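Local coordinates for protein glycerophosphodiester phosphodiesterase (Cytophaga hutchinsonii ATCC 33406, PDB 3CH0) that belongs to the glycerophosphodiester phosphodiesterase family and is built on a TIM-barrel fold, at residues 191-196 / 210-215; 132-137 / 172-177; 20-25 / 108-113; 58-63 / 94-99. One frame throughout, in Å; residues are numbered along the deposited sequence.

Contact 1 of 4, residues 191-196 / 210-215; sequences IKLSYL and LSFTPA. With EDO (1,2-ethanediol), chain F.
Tyr-195 swings its ring to the side opposite the backbone N (chi1 178°), while CG of Leu-210 lies anti to the carbonyl carbon (chi1 -69°), and the two side chains slide past each other in opposite directions. The outcome is a CH-pi contact: Leu-210 CD1 sits over one face of the Tyr-195 ring, 3.8 Å from its centroid. Pro-214 closes on the root of the same tyrosine, its CG 3.8 Å from Tyr-195 CB. Leu-193 meets Phe-212 at about a right angle, CD1 reaching Phe-212 CZ at 3.6 Å. A water accepts from Leu-193 N at 3.0 Å and, more weakly, from Ala-215 N, bridging the two backbones. The Tyr-195 hydroxyl is hydrogen-bonded to Gln-206 O. Residues 210-215 belong to the loop that leads from helix 203-207 into strand 216-219, and pack against strand 192-197. Helix 178-187 flanks both segments, its Met-184 touching Leu-193 and its His-185 stacking on Phe-212.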
loop_
_atom_site.group_PDB
_atom_site.type_symbol
_atom_site.label_atom_id
_atom_site.label_comp_id
_atom_site.label_asym_id
_atom_site.label_seq_id
_atom_site.Cartn_x
_atom_site.Cartn_y
_atom_site.Cartn_z
ATOM N N ILE A 191 -3.124 -7.318 14.974
ATOM C CA ILE A 191 -2.807 -6.400 13.882
ATOM C C ILE A 191 -4.056 -6.144 13.056
ATOM O O ILE A 191 -4.693 -7.067 12.589
ATOM C CB ILE A 191 -1.697 -6.936 13.007
ATOM C CG1 ILE A 191 -0.408 -7.100 13.822
ATOM C CG2 ILE A 191 -1.513 -6.030 11.732
ATOM C CD1 ILE A 191 0.684 -7.845 13.056
ATOM N N LYS A 192 -4.476 -4.886 12.997
ATOM C CA LYS A 192 -5.671 -4.472 12.266
ATOM C C LYS A 192 -5.559 -4.907 10.795
ATOM O O LYS A 192 -4.473 -4.807 10.248
ATOM C CB LYS A 192 -5.869 -2.968 12.287
ATOM C CG LYS A 192 -6.316 -2.407 13.633
ATOM C CD LYS A 192 -6.620 -0.891 13.575
ATOM C CE LYS A 192 -5.373 -0.027 13.273
ATOM N NZ LYS A 192 -4.304 -0.120 14.287
ATOM N N LEU A 193 -6.666 -5.377 10.193
ATOM C CA LEU A 193 -6.664 -5.772 8.796
ATOM C C LEU A 193 -7.570 -4.881 7.979
ATOM O O LEU A 193 -8.661 -4.481 8.412
ATOM C CB LEU A 193 -7.076 -7.227 8.676
ATOM C CG LEU A 193 -6.244 -8.236 9.443
ATOM C CD1 LEU A 193 -6.793 -9.654 9.202
ATOM C CD2 LEU A 193 -4.760 -8.162 9.045
ATOM N N SER A 194 -7.137 -4.643 6.735
ATOM C CA SER A 194 -7.925 -4.020 5.744
ATOM C C SER A 194 -8.155 -4.936 4.532
ATOM O O SER A 194 -7.207 -5.503 3.940
ATOM C CB SER A 194 -7.215 -2.748 5.262
ATOM O OG SER A 194 -7.931 -2.183 4.130
ATOM N N TYR A 195 -9.440 -5.072 4.160
ATOM C CA TYR A 195 -9.843 -5.896 3.081
ATOM C C TYR A 195 -10.020 -5.072 1.797
ATOM O O TYR A 195 -10.898 -4.220 1.677
ATOM C CB TYR A 195 -11.207 -6.498 3.486
ATOM C CG TYR A 195 -11.913 -7.381 2.518
ATOM C CD1 TYR A 195 -11.214 -8.221 1.651
ATOM C CD2 TYR A 195 -13.292 -7.519 2.604
ATOM C CE1 TYR A 195 -11.894 -9.106 0.801
ATOM C CE2 TYR A 195 -13.977 -8.377 1.792
ATOM C CZ TYR A 195 -13.294 -9.181 0.912
ATOM O OH TYR A 195 -13.926 -10.097 0.066
ATOM N N LEU A 196 -9.091 -5.307 0.880
ATOM C CA LEU A 196 -9.084 -4.677 -0.415
ATOM C C LEU A 196 -10.022 -5.414 -1.351
ATOM O O LEU A 196 -9.971 -6.638 -1.473
ATOM C CB LEU A 196 -7.690 -4.651 -1.026
ATOM C CG LEU A 196 -6.685 -3.745 -0.351
ATOM C CD1 LEU A 196 -5.226 -4.014 -0.772
ATOM C CD2 LEU A 196 -7.081 -2.295 -0.680
ATOM N N LEU A 210 -14.857 -13.722 3.673
ATOM C CA LEU A 210 -14.014 -13.802 4.879
ATOM C C LEU A 210 -14.819 -14.417 6.008
ATOM O O LEU A 210 -16.040 -14.289 6.031
ATOM C CB LEU A 210 -13.548 -12.409 5.342
ATOM C CG LEU A 210 -12.532 -11.694 4.436
ATOM C CD1 LEU A 210 -12.339 -10.263 4.936
ATOM C CD2 LEU A 210 -11.241 -12.431 4.370
ATOM N N SER A 211 -14.132 -15.055 6.943
ATOM C CA SER A 211 -14.764 -15.656 8.114
ATOM C C SER A 211 -14.952 -14.706 9.304
ATOM O O SER A 211 -15.468 -15.102 10.360
ATOM C CB SER A 211 -13.913 -16.857 8.570
ATOM O OG SER A 211 -12.727 -16.400 9.232
ATOM N N PHE A 212 -14.571 -13.448 9.143
ATOM C CA PHE A 212 -14.565 -12.471 10.208
ATOM C C PHE A 212 -14.741 -11.111 9.561
ATOM O O PHE A 212 -14.612 -10.936 8.331
ATOM C CB PHE A 212 -13.223 -12.519 10.954
ATOM C CG PHE A 212 -12.069 -12.109 10.102
ATOM C CD1 PHE A 212 -11.499 -12.982 9.222
ATOM C CD2 PHE A 212 -11.551 -10.812 10.209
ATOM C CE1 PHE A 212 -10.448 -12.565 8.387
ATOM C CE2 PHE A 212 -10.480 -10.406 9.401
ATOM C CZ PHE A 212 -9.944 -11.294 8.506
ATOM N N THR A 213 -15.002 -10.137 10.404
ATOM C CA THR A 213 -15.200 -8.751 9.964
ATOM C C THR A 213 -13.873 -8.026 10.200
ATOM O O THR A 213 -13.435 -7.873 11.334
ATOM C CB THR A 213 -16.316 -8.059 10.766
ATOM O OG1 THR A 213 -17.518 -8.805 10.580
ATOM C CG2 THR A 213 -16.521 -6.631 10.279
ATOM N N PRO A 214 -13.239 -7.534 9.118
ATOM C CA PRO A 214 -11.974 -6.824 9.264
ATOM C C PRO A 214 -12.184 -5.415 9.818
ATOM O O PRO A 214 -13.305 -4.897 9.866
ATOM C CB PRO A 214 -11.464 -6.742 7.807
ATOM C CG PRO A 214 -12.719 -6.677 6.999
ATOM C CD PRO A 214 -13.706 -7.586 7.743
ATOM N N ALA A 215 -11.090 -4.785 10.216
ATOM C CA ALA A 215 -11.164 -3.417 10.681
ATOM C C ALA A 215 -11.607 -2.370 9.626
ATOM O O ALA A 215 -12.325 -1.397 9.948
ATOM C CB ALA A 215 -9.834 -2.969 11.291
HETATM C C1 EDO F . -18.767 -12.863 9.206
HETATM O O1 EDO F . -18.001 -12.207 10.230
HETATM C C2 EDO F . -17.910 -13.023 7.956
HETATM O O2 EDO F . -18.630 -13.521 6.816
HETATM O O HOH W 1 -8.924 -6.347 11.829
#

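Contact 2 of 4, residues 132-137 / 172-177; sequences QYNGEI and TLQSFD. With EDO (1,2-ethanediol), chain O.
Backbone hydrogen bonds join residues 132-137 to residues 172-175 as parallel strands, with Asn-134 paired to Thr-172, Gly-135 to Leu-173 and Glu-136 to Gln-174. The bonds alternate: Thr-172 N gives to Tyr-133 O (2.8 Å), Gly-135 N to Thr-172 O, Gln-174 N to Gly-135 O, and Ile-137 N to Gln-174 O. At the end of the pairing Ser-175 OG donates to Ile-137 O (3.0 Å) in the carbonyl plane while accepting from Asp-177 N, an ST turn.

Among the polar side chains, Asn-134 and Gln-174 cross at about a right angle, their amide planes 31° apart and Asn-134 OD1 3.2 Å from Gln-174 CD. Asn-134 ND2 is hydrogen-bonded to Gln-12 OE1 and Gln-174 NE2 to Glu-41 OE2, and one water joins Asn-134 ND2 to Gln-174 OE1 (2.7 Å from the latter). Another water donates to Glu-136 OE2 (2.6 Å) and Ile-137 O and accepts from Phe-176 N. Glu-136 OE2 also lies at the edge of the Phe-176 ring, 3.4 Å from CD2, and forms a salt bridge with Lys-138; its OE1 is hydrogen-bonded to a bound citric acid, probably from the crystallisation liquor.

On the face that carries Leu-173, opposite Asn-134, Glu-136 and Gln-174, Ile-137 CG1 meets Leu-173 CD2 at 3.7 Å. There helix 151-164 covers both residues, completing a beta-alpha-beta unit with the two strands, while strands 39-46 and 192-197 extend the sheet.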
loop_
_atom_site.group_PDB
_atom_site.type_symbol
_atom_site.label_atom_id
_atom_site.label_comp_id
_atom_site.label_asym_id
_atom_site.label_seq_id
_atom_site.Cartn_x
_atom_site.Cartn_y
_atom_site.Cartn_z
ATOM N N GLN A 132 1.102 6.258 11.147
ATOM C CA GLN A 132 0.498 4.962 10.943
ATOM C C GLN A 132 0.943 4.384 9.589
ATOM O O GLN A 132 1.428 5.111 8.702
ATOM C CB GLN A 132 -1.036 5.067 11.070
ATOM C CG GLN A 132 -1.458 5.368 12.482
ATOM C CD GLN A 132 -2.896 5.693 12.648
ATOM O OE1 GLN A 132 -3.260 6.871 12.765
ATOM N NE2 GLN A 132 -3.740 4.682 12.666
ATOM N N TYR A 133 0.775 3.061 9.449
ATOM C CA TYR A 133 1.226 2.305 8.317
ATOM C C TYR A 133 0.043 1.475 7.788
ATOM O O TYR A 133 -0.693 0.889 8.572
ATOM C CB TYR A 133 2.307 1.338 8.762
ATOM C CG TYR A 133 3.508 1.947 9.391
ATOM C CD1 TYR A 133 3.543 2.241 10.772
ATOM C CD2 TYR A 133 4.636 2.229 8.649
ATOM C CE1 TYR A 133 4.666 2.817 11.340
ATOM C CE2 TYR A 133 5.794 2.739 9.216
ATOM C CZ TYR A 133 5.789 3.085 10.569
ATOM O OH TYR A 133 6.980 3.603 11.087
ATOM N N ASN A 134 -0.043 1.369 6.462
ATOM C CA ASN A 134 -0.985 0.480 5.820
ATOM C C ASN A 134 -0.196 -0.265 4.771
ATOM O O ASN A 134 0.108 0.277 3.676
ATOM C CB ASN A 134 -2.114 1.297 5.209
ATOM C CG ASN A 134 -3.228 0.426 4.665
ATOM O OD1 ASN A 134 -3.176 -0.822 4.845
ATOM N ND2 ASN A 134 -4.143 1.020 3.886
ATOM N N GLY A 135 0.196 -1.500 5.107
ATOM C CA GLY A 135 1.063 -2.288 4.253
ATOM C C GLY A 135 0.360 -3.427 3.587
ATOM O O GLY A 135 -0.282 -4.211 4.253
ATOM N N GLU A 136 0.558 -3.515 2.270
ATOM C CA GLU A 136 -0.155 -4.497 1.429
ATOM C C GLU A 136 0.678 -5.722 1.188
ATOM O O GLU A 136 1.774 -5.641 0.662
ATOM C CB GLU A 136 -0.608 -3.880 0.087
ATOM C CG GLU A 136 -1.503 -4.850 -0.741
ATOM C CD GLU A 136 -2.146 -4.261 -1.940
ATOM O OE1 GLU A 136 -2.142 -3.031 -2.121
ATOM O OE2 GLU A 136 -2.643 -5.109 -2.762
ATOM N N ILE A 137 0.163 -6.885 1.564
ATOM C CA ILE A 137 0.726 -8.151 1.138
ATOM C C ILE A 137 0.313 -8.475 -0.274
ATOM O O ILE A 137 -0.858 -8.779 -0.510
ATOM C CB ILE A 137 0.427 -9.309 2.150
ATOM C CG1 ILE A 137 1.257 -9.002 3.417
ATOM C CG2 ILE A 137 0.789 -10.688 1.610
ATOM C CD1 ILE A 137 1.519 -10.158 4.382
ATOM N N THR A 172 -1.700 -1.334 9.952
ATOM C CA THR A 172 -2.772 -2.100 9.310
ATOM C C THR A 172 -2.207 -2.903 8.181
ATOM O O THR A 172 -1.405 -2.378 7.415
ATOM C CB THR A 172 -3.869 -1.152 8.736
ATOM O OG1 THR A 172 -4.347 -0.316 9.806
ATOM C CG2 THR A 172 -5.028 -1.919 8.097
ATOM N N LEU A 173 -2.583 -4.175 8.104
ATOM C CA LEU A 173 -2.124 -5.087 7.065
ATOM C C LEU A 173 -3.293 -5.207 6.083
ATOM O O LEU A 173 -4.398 -5.584 6.475
ATOM C CB LEU A 173 -1.771 -6.468 7.641
ATOM C CG LEU A 173 -1.043 -7.442 6.742
ATOM C CD1 LEU A 173 -1.941 -7.932 5.579
ATOM C CD2 LEU A 173 0.357 -6.909 6.298
ATOM N N GLN A 174 -3.046 -4.843 4.831
ATOM C CA GLN A 174 -4.085 -4.866 3.816
ATOM C C GLN A 174 -3.774 -5.897 2.781
ATOM O O GLN A 174 -2.623 -6.236 2.522
ATOM C CB GLN A 174 -4.298 -3.524 3.127
ATOM C CG GLN A 174 -3.053 -3.013 2.451
ATOM C CD GLN A 174 -3.155 -1.638 1.780
ATOM O OE1 GLN A 174 -4.240 -1.217 1.346
ATOM N NE2 GLN A 174 -1.976 -0.998 1.558
ATOM N N SER A 175 -4.814 -6.513 2.213
ATOM C CA SER A 175 -4.587 -7.426 1.108
ATOM C C SER A 175 -5.860 -7.659 0.321
ATOM O O SER A 175 -6.958 -7.601 0.863
ATOM C CB SER A 175 -4.034 -8.790 1.575
ATOM O OG SER A 175 -3.523 -9.558 0.512
ATOM N N PHE A 176 -5.675 -7.953 -0.973
ATOM C CA PHE A 176 -6.762 -8.514 -1.765
ATOM C C PHE A 176 -6.936 -9.998 -1.507
ATOM O O PHE A 176 -7.996 -10.592 -1.905
ATOM C CB PHE A 176 -6.466 -8.380 -3.260
ATOM C CG PHE A 176 -6.654 -7.013 -3.804
ATOM C CD1 PHE A 176 -7.909 -6.547 -4.151
ATOM C CD2 PHE A 176 -5.596 -6.196 -4.029
ATOM C CE1 PHE A 176 -8.084 -5.283 -4.655
ATOM C CE2 PHE A 176 -5.786 -4.931 -4.565
ATOM C CZ PHE A 176 -7.045 -4.468 -4.831
ATOM N N ASP A 177 -5.882 -10.647 -1.014
ATOM C CA ASP A 177 -5.791 -12.126 -0.927
ATOM C C ASP A 177 -6.455 -12.528 0.367
ATOM O O ASP A 177 -5.881 -12.341 1.424
ATOM C CB ASP A 177 -4.334 -12.566 -0.958
ATOM C CG ASP A 177 -4.158 -14.059 -1.089
ATOM O OD1 ASP A 177 -5.149 -14.814 -0.906
ATOM O OD2 ASP A 177 -3.030 -14.451 -1.383
HETATM C C1 EDO O . -7.396 6.238 11.685
HETATM O O1 EDO O . -6.445 5.212 12.023
HETATM C C2 EDO O . -6.793 7.649 11.714
HETATM O O2 EDO O . -6.166 7.908 12.988
HETATM O O HOH W 2 -2.723 1.815 10.198
HETATM O O HOH W 3 -6.530 -0.467 2.611
HETATM O O HOH W 4 -2.955 -7.628 -2.113
#

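Contact 3 of 4, residues 20-25 / 108-113; sequences LLPENT and KKVPAV
Leu-21 and Lys-108 meet through Leu-21 CD2, which rests 3.6 Å from Lys-108 CB. In the modelled conformer of the lysine, one of two, the side chains lie side by side and point the same way, and CD2 is only slightly farther from Lys-108 CG. Next to this pair the backbones are tied together by Lys-108 N, which donates to Leu-20 O at 2.9 Å. The bond is nearly straight at the hydrogen (170°), although the donor stands above the carbonyl plane.

Pro-22 points its CB toward the other segment, and its ring meets Val-110 at about a right angle. Pro-22 CD touches Val-110 CG2 at 3.8 Å and also comes within 3.2 Å of Lys-108 O, so that the same CD touches both a methyl group and a backbone carbonyl oxygen. Farther along, Thr-25 directs CG2 to Ala-112 CB, 3.6 Å away. A chi1 of 63° puts OG1 between the backbone N and the carbonyl carbon and sends CG2 across the contact; OG1 donates to Pro-22 O at 2.8 Å within its own segment and accepts from Ala-28 N.

Pro-22 to Thr-25 form a type II beta turn, and Thr-25 is the N-cap of helix 26-35. The arrangement is therefore a capped helix start in the loop between a barrel strand and its helix, packed against the loop that precedes helix 117-127.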
loop_
_atom_site.group_PDB
_atom_site.type_symbol
_atom_site.label_atom_id
_atom_site.label_comp_id
_atom_site.label_asym_id
_atom_site.label_seq_id
_atom_site.Cartn_x
_atom_site.Cartn_y
_atom_site.Cartn_z
ATOM N N LEU A 20 3.679 12.533 -6.656
ATOM C CA LEU A 20 4.681 13.561 -6.441
ATOM C C LEU A 20 6.101 13.084 -6.631
ATOM O O LEU A 20 6.975 13.828 -7.105
ATOM C CB LEU A 20 4.559 14.088 -5.012
ATOM C CG LEU A 20 3.145 14.584 -4.599
ATOM C CD1 LEU A 20 3.134 15.087 -3.130
ATOM C CD2 LEU A 20 2.583 15.634 -5.572
ATOM N N LEU A 21 6.365 11.834 -6.231
ATOM C CA LEU A 21 7.711 11.282 -6.169
ATOM C C LEU A 21 7.663 9.804 -6.531
ATOM O O LEU A 21 6.598 9.195 -6.413
ATOM C CB LEU A 21 8.291 11.433 -4.770
ATOM C CG LEU A 21 8.878 12.814 -4.395
ATOM C CD1 LEU A 21 9.161 12.868 -2.907
ATOM C CD2 LEU A 21 10.189 13.023 -5.199
ATOM N N PRO A 22 8.799 9.226 -6.950
ATOM C CA PRO A 22 8.823 7.792 -7.274
ATOM C C PRO A 22 8.157 6.942 -6.198
ATOM O O PRO A 22 8.409 7.083 -4.991
ATOM C CB PRO A 22 10.293 7.495 -7.429
ATOM C CG PRO A 22 10.875 8.797 -7.982
ATOM C CD PRO A 22 10.138 9.835 -7.168
ATOM N N GLU A 23 7.215 6.112 -6.628
ATOM C CA GLU A 23 6.407 5.377 -5.649
ATOM C C GLU A 23 7.204 4.477 -4.722
ATOM O O GLU A 23 8.200 3.860 -5.138
ATOM C CB GLU A 23 5.437 4.490 -6.425
ATOM C CG GLU A 23 6.017 3.317 -7.191
ATOM C CD GLU A 23 5.021 2.731 -8.152
ATOM O OE1 GLU A 23 4.694 3.450 -9.109
ATOM O OE2 GLU A 23 4.711 1.498 -7.997
ATOM N N ASN A 24 6.746 4.357 -3.498
ATOM C CA ASN A 24 7.272 3.318 -2.617
ATOM C C ASN A 24 8.793 3.480 -2.340
ATOM O O ASN A 24 9.466 2.510 -2.033
ATOM C CB ASN A 24 6.943 1.918 -3.149
ATOM C CG ASN A 24 5.536 1.449 -2.794
ATOM O OD1 ASN A 24 4.991 1.762 -1.731
ATOM N ND2 ASN A 24 4.940 0.670 -3.714
ATOM N N THR A 25 9.239 4.743 -2.319
ATOM C CA THR A 25 10.645 5.046 -2.045
ATOM C C THR A 25 10.724 5.828 -0.747
ATOM O O THR A 25 9.795 6.497 -0.300
ATOM C CB THR A 25 11.269 5.863 -3.198
ATOM O OG1 THR A 25 10.599 7.125 -3.312
ATOM C CG2 THR A 25 11.219 5.076 -4.505
ATOM N N LYS A 108 8.280 13.876 -9.669
ATOM C CA LYS A 108 9.670 14.354 -9.620
ATOM C C LYS A 108 10.635 13.223 -9.937
ATOM O O LYS A 108 10.618 12.124 -9.324
ATOM C CB LYS A 108 10.001 14.967 -8.255
ATOM C CG LYS A 108 11.457 15.262 -8.033
ATOM C CD LYS A 108 11.914 16.447 -8.819
ATOM C CE LYS A 108 13.415 16.622 -8.619
ATOM N NZ LYS A 108 13.798 17.940 -8.986
ATOM N N LYS A 109 11.543 13.490 -10.871
ATOM C CA LYS A 109 12.521 12.500 -11.227
ATOM C C LYS A 109 13.750 12.671 -10.394
ATOM O O LYS A 109 14.459 13.681 -10.507
ATOM C CB LYS A 109 12.868 12.589 -12.738
ATOM C CG LYS A 109 11.730 12.412 -13.659
ATOM C CD LYS A 109 11.217 10.961 -13.670
ATOM C CE LYS A 109 10.099 10.750 -12.669
ATOM N NZ LYS A 109 9.880 9.335 -12.375
ATOM N N VAL A 110 14.008 11.663 -9.554
ATOM C CA VAL A 110 15.141 11.580 -8.647
ATOM C C VAL A 110 15.627 10.141 -8.591
ATOM O O VAL A 110 14.840 9.188 -8.794
ATOM C CB VAL A 110 14.816 12.040 -7.206
ATOM C CG1 VAL A 110 14.474 13.571 -7.153
ATOM C CG2 VAL A 110 13.660 11.214 -6.612
ATOM N N PRO A 111 16.930 9.942 -8.416
ATOM C CA PRO A 111 17.460 8.581 -8.241
ATOM C C PRO A 111 16.799 7.921 -7.027
ATOM O O PRO A 111 16.681 8.553 -5.966
ATOM C CB PRO A 111 18.970 8.791 -7.983
ATOM C CG PRO A 111 19.244 10.138 -8.600
ATOM C CD PRO A 111 17.999 10.972 -8.353
ATOM N N ALA A 112 16.308 6.679 -7.203
ATOM C CA ALA A 112 15.716 5.958 -6.098
ATOM C C ALA A 112 15.807 4.496 -6.330
ATOM O O ALA A 112 15.860 4.078 -7.483
ATOM C CB ALA A 112 14.253 6.387 -5.936
ATOM N N VAL A 113 15.839 3.747 -5.240
ATOM C CA VAL A 113 15.811 2.303 -5.311
ATOM C C VAL A 113 14.681 1.772 -4.457
ATOM O O VAL A 113 14.097 2.496 -3.678
ATOM C CB VAL A 113 17.170 1.676 -4.937
ATOM C CG1 VAL A 113 18.275 2.291 -5.856
ATOM C CG2 VAL A 113 17.484 1.879 -3.429
#

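Contact 4 of 4, residues 58-63 / 94-99; sequences TFFHHE and IDVGMK. With EDO (1,2-ethanediol), chain G.
Lys-99 crosses to residues 58-63 as an extended chain that ends at the backbone carbonyl of His-62. From CB, CG lies anti to the backbone N (chi1 -169°), and the remaining torsions stay near 180°, carrying the side chain straight across. CD passes 3.4 Å from His-62 O and 4.1 Å from Glu-63 O. CE comes closer to the His-62 carbonyl, and NZ at the tip donates to His-62 O at 2.7 Å. This bond lies in the carbonyl plane, on a lone pair of the oxygen. NZ also donates to Thr-65 O, so two backbone carbonyls of the same loop grip the ammonium group.

The other half of the contact is apolar and centred on Phe-60. Ile-94 CD1 lies over one face of the ring, 3.5 Å from Phe-60 CZ, while Ile-94 CG2 approaches CE1 to 3.4 Å. Val-96 comes in crosswise, with CG1 at the ring edge 3.8 Å from Phe-60 CD1. Val-68 of strand 67-68 adds to this cluster by touching both Phe-60 and Ile-94.

Asp-95 shapes the second segment: its OD2 accepts from Gly-97 N and, through the syn lone pair, from N of Met-98, a selenomethionine in the model (2.8 Å), giving an Asx turn within a wider Asx motif. The contact thus joins two irregular loops between barrel strand 39-46 and helix 117-127, using an aromatic-aliphatic cluster and a lysine that clasps loop carbonyls.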
loop_
_atom_site.group_PDB
_atom_site.type_symbol
_atom_site.label_atom_id
_atom_site.label_comp_id
_atom_site.label_asym_id
_atom_site.label_seq_id
_atom_site.Cartn_x
_atom_site.Cartn_y
_atom_site.Cartn_z
ATOM N N THR A 58 5.998 -7.920 -7.662
ATOM C CA THR A 58 7.036 -8.892 -7.430
ATOM C C THR A 58 8.097 -8.894 -8.535
ATOM O O THR A 58 8.933 -9.774 -8.505
ATOM C CB THR A 58 6.470 -10.299 -7.268
ATOM O OG1 THR A 58 5.759 -10.626 -8.459
ATOM C CG2 THR A 58 5.488 -10.324 -6.085
ATOM N N PHE A 59 7.981 -8.003 -9.508
ATOM C CA PHE A 59 8.938 -7.870 -10.608
ATOM C C PHE A 59 9.220 -6.361 -10.752
ATOM O O PHE A 59 8.469 -5.496 -10.253
ATOM C CB PHE A 59 8.399 -8.442 -11.932
ATOM C CG PHE A 59 7.077 -7.878 -12.337
ATOM C CD1 PHE A 59 5.882 -8.436 -11.882
ATOM C CD2 PHE A 59 6.984 -6.757 -13.120
ATOM C CE1 PHE A 59 4.695 -7.881 -12.233
ATOM C CE2 PHE A 59 5.831 -6.223 -13.454
ATOM C CZ PHE A 59 4.634 -6.787 -13.007
ATOM N N PHE A 60 10.259 -6.044 -11.525
ATOM C CA PHE A 60 10.529 -4.622 -11.855
ATOM C C PHE A 60 9.650 -4.147 -12.975
ATOM O O PHE A 60 9.730 -4.638 -14.081
ATOM C CB PHE A 60 11.995 -4.397 -12.246
ATOM C CG PHE A 60 12.905 -4.347 -11.073
ATOM C CD1 PHE A 60 13.159 -3.127 -10.405
ATOM C CD2 PHE A 60 13.460 -5.523 -10.550
ATOM C CE1 PHE A 60 13.987 -3.089 -9.288
ATOM C CE2 PHE A 60 14.265 -5.492 -9.455
ATOM C CZ PHE A 60 14.544 -4.252 -8.795
ATOM N N HIS A 61 8.776 -3.190 -12.678
ATOM C CA HIS A 61 7.740 -2.784 -13.591
ATOM C C HIS A 61 8.278 -1.834 -14.634
ATOM O O HIS A 61 9.044 -0.881 -14.321
ATOM C CB HIS A 61 6.577 -2.120 -12.804
ATOM C CG HIS A 61 5.284 -2.093 -13.545
ATOM N ND1 HIS A 61 5.029 -1.223 -14.581
ATOM C CD2 HIS A 61 4.136 -2.794 -13.349
ATOM C CE1 HIS A 61 3.795 -1.410 -15.012
ATOM N NE2 HIS A 61 3.241 -2.382 -14.305
ATOM N N HIS A 62 7.804 -1.991 -15.865
ATOM C CA HIS A 62 8.276 -1.091 -16.942
ATOM C C HIS A 62 7.901 0.399 -16.755
ATOM O O HIS A 62 8.561 1.294 -17.335
ATOM C CB HIS A 62 7.757 -1.580 -18.309
ATOM C CG HIS A 62 6.348 -1.214 -18.598
ATOM N ND1 HIS A 62 5.275 -1.933 -18.109
ATOM C CD2 HIS A 62 5.823 -0.227 -19.354
ATOM C CE1 HIS A 62 4.152 -1.387 -18.528
ATOM N NE2 HIS A 62 4.455 -0.363 -19.304
ATOM N N GLU A 63 6.869 0.734 -15.963
ATOM C CA GLU A 63 6.496 2.100 -15.882
ATOM C C GLU A 63 7.513 2.868 -15.085
ATOM O O GLU A 63 7.604 4.098 -15.250
ATOM C CB GLU A 63 5.097 2.280 -15.283
ATOM C CG GLU A 63 4.040 1.855 -16.268
ATOM C CD GLU A 63 2.629 2.124 -15.749
ATOM O OE1 GLU A 63 2.354 1.775 -14.579
ATOM O OE2 GLU A 63 1.792 2.700 -16.484
ATOM N N ILE A 94 19.057 -1.190 -8.609
ATOM C CA ILE A 94 18.276 -0.910 -9.795
ATOM C C ILE A 94 17.430 0.359 -9.546
ATOM O O ILE A 94 16.646 0.447 -8.560
ATOM C CB ILE A 94 17.364 -2.113 -10.122
ATOM C CG1 ILE A 94 18.237 -3.336 -10.502
ATOM C CG2 ILE A 94 16.426 -1.775 -11.239
ATOM C CD1 ILE A 94 17.552 -4.711 -10.506
ATOM N N ASP A 95 17.615 1.362 -10.400
ATOM C CA ASP A 95 16.872 2.572 -10.254
ATOM C C ASP A 95 15.405 2.404 -10.605
ATOM O O ASP A 95 15.071 1.829 -11.666
ATOM C CB ASP A 95 17.469 3.650 -11.142
ATOM C CG ASP A 95 16.764 4.971 -10.972
ATOM O OD1 ASP A 95 17.184 5.757 -10.058
ATOM O OD2 ASP A 95 15.779 5.228 -11.662
ATOM N N VAL A 96 14.547 2.927 -9.718
ATOM C CA VAL A 96 13.103 3.005 -9.943
ATOM C C VAL A 96 12.551 4.407 -9.743
ATOM O O VAL A 96 11.409 4.598 -9.295
ATOM C CB VAL A 96 12.389 1.977 -9.041
ATOM C CG1 VAL A 96 12.746 0.535 -9.510
ATOM C CG2 VAL A 96 12.687 2.253 -7.584
ATOM N N GLY A 97 13.346 5.421 -10.091
ATOM C CA GLY A 97 12.873 6.775 -9.967
ATOM C C GLY A 97 13.088 7.757 -11.117
ATOM O O GLY A 97 12.402 8.783 -11.241
HETATM N N MSE A 98 14.077 7.445 -11.956
HETATM C CA MSE A 98 14.426 8.371 -13.034
HETATM C C MSE A 98 13.644 8.241 -14.319
HETATM O O MSE A 98 13.643 9.146 -15.170
HETATM C CB MSE A 98 15.919 8.226 -13.373
HETATM C CG MSE A 98 16.818 8.702 -12.289
HETATM SE SE MSE A 98 16.639 10.644 -11.881
HETATM C CE MSE A 98 17.073 11.398 -13.661
ATOM N N LYS A 99 13.023 7.086 -14.517
ATOM C CA LYS A 99 12.185 6.908 -15.685
ATOM C C LYS A 99 10.880 7.669 -15.585
ATOM O O LYS A 99 10.192 7.632 -14.581
ATOM C CB LYS A 99 11.867 5.428 -15.926
ATOM C CG LYS A 99 11.211 5.142 -17.270
ATOM C CD LYS A 99 11.081 3.638 -17.456
ATOM C CE LYS A 99 10.668 3.191 -18.842
ATOM N NZ LYS A 99 10.746 1.698 -18.931
HETATM C C1 EDO G . 20.675 1.607 -12.179
HETATM O O1 EDO G . 19.597 0.734 -12.584
HETATM C C2 EDO G . 21.946 1.466 -13.028
HETATM O O2 EDO G . 23.108 2.031 -12.369
#

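Contacts 1 and 2 are continuous through one sheet: strands 171-175 and 192-197 are neighbours, with Ser-194 N 2.9 Å from Leu-173 O and Leu-196 CD1 3.3 Å from Glu-136 CD. Contacts 3 and 4 form a second pair, their centres 10 Å apart, in which Lys-109 NZ reaches Lys-99 O and Gly-97 O at 2.8 Å each. Contact 1 lies across the chain's centre from both, about 30 Å between centres. Contact 2 is nearest the centre of the chain, its own centre about 6 Å from it; the side chain of Glu-136 is about 3 Å from a bound citric acid, probably from the crystallisation liquor, though it may mark a pocket. Its nearest atoms are about 7 Å from contact 3 and 8 Å from contact 4.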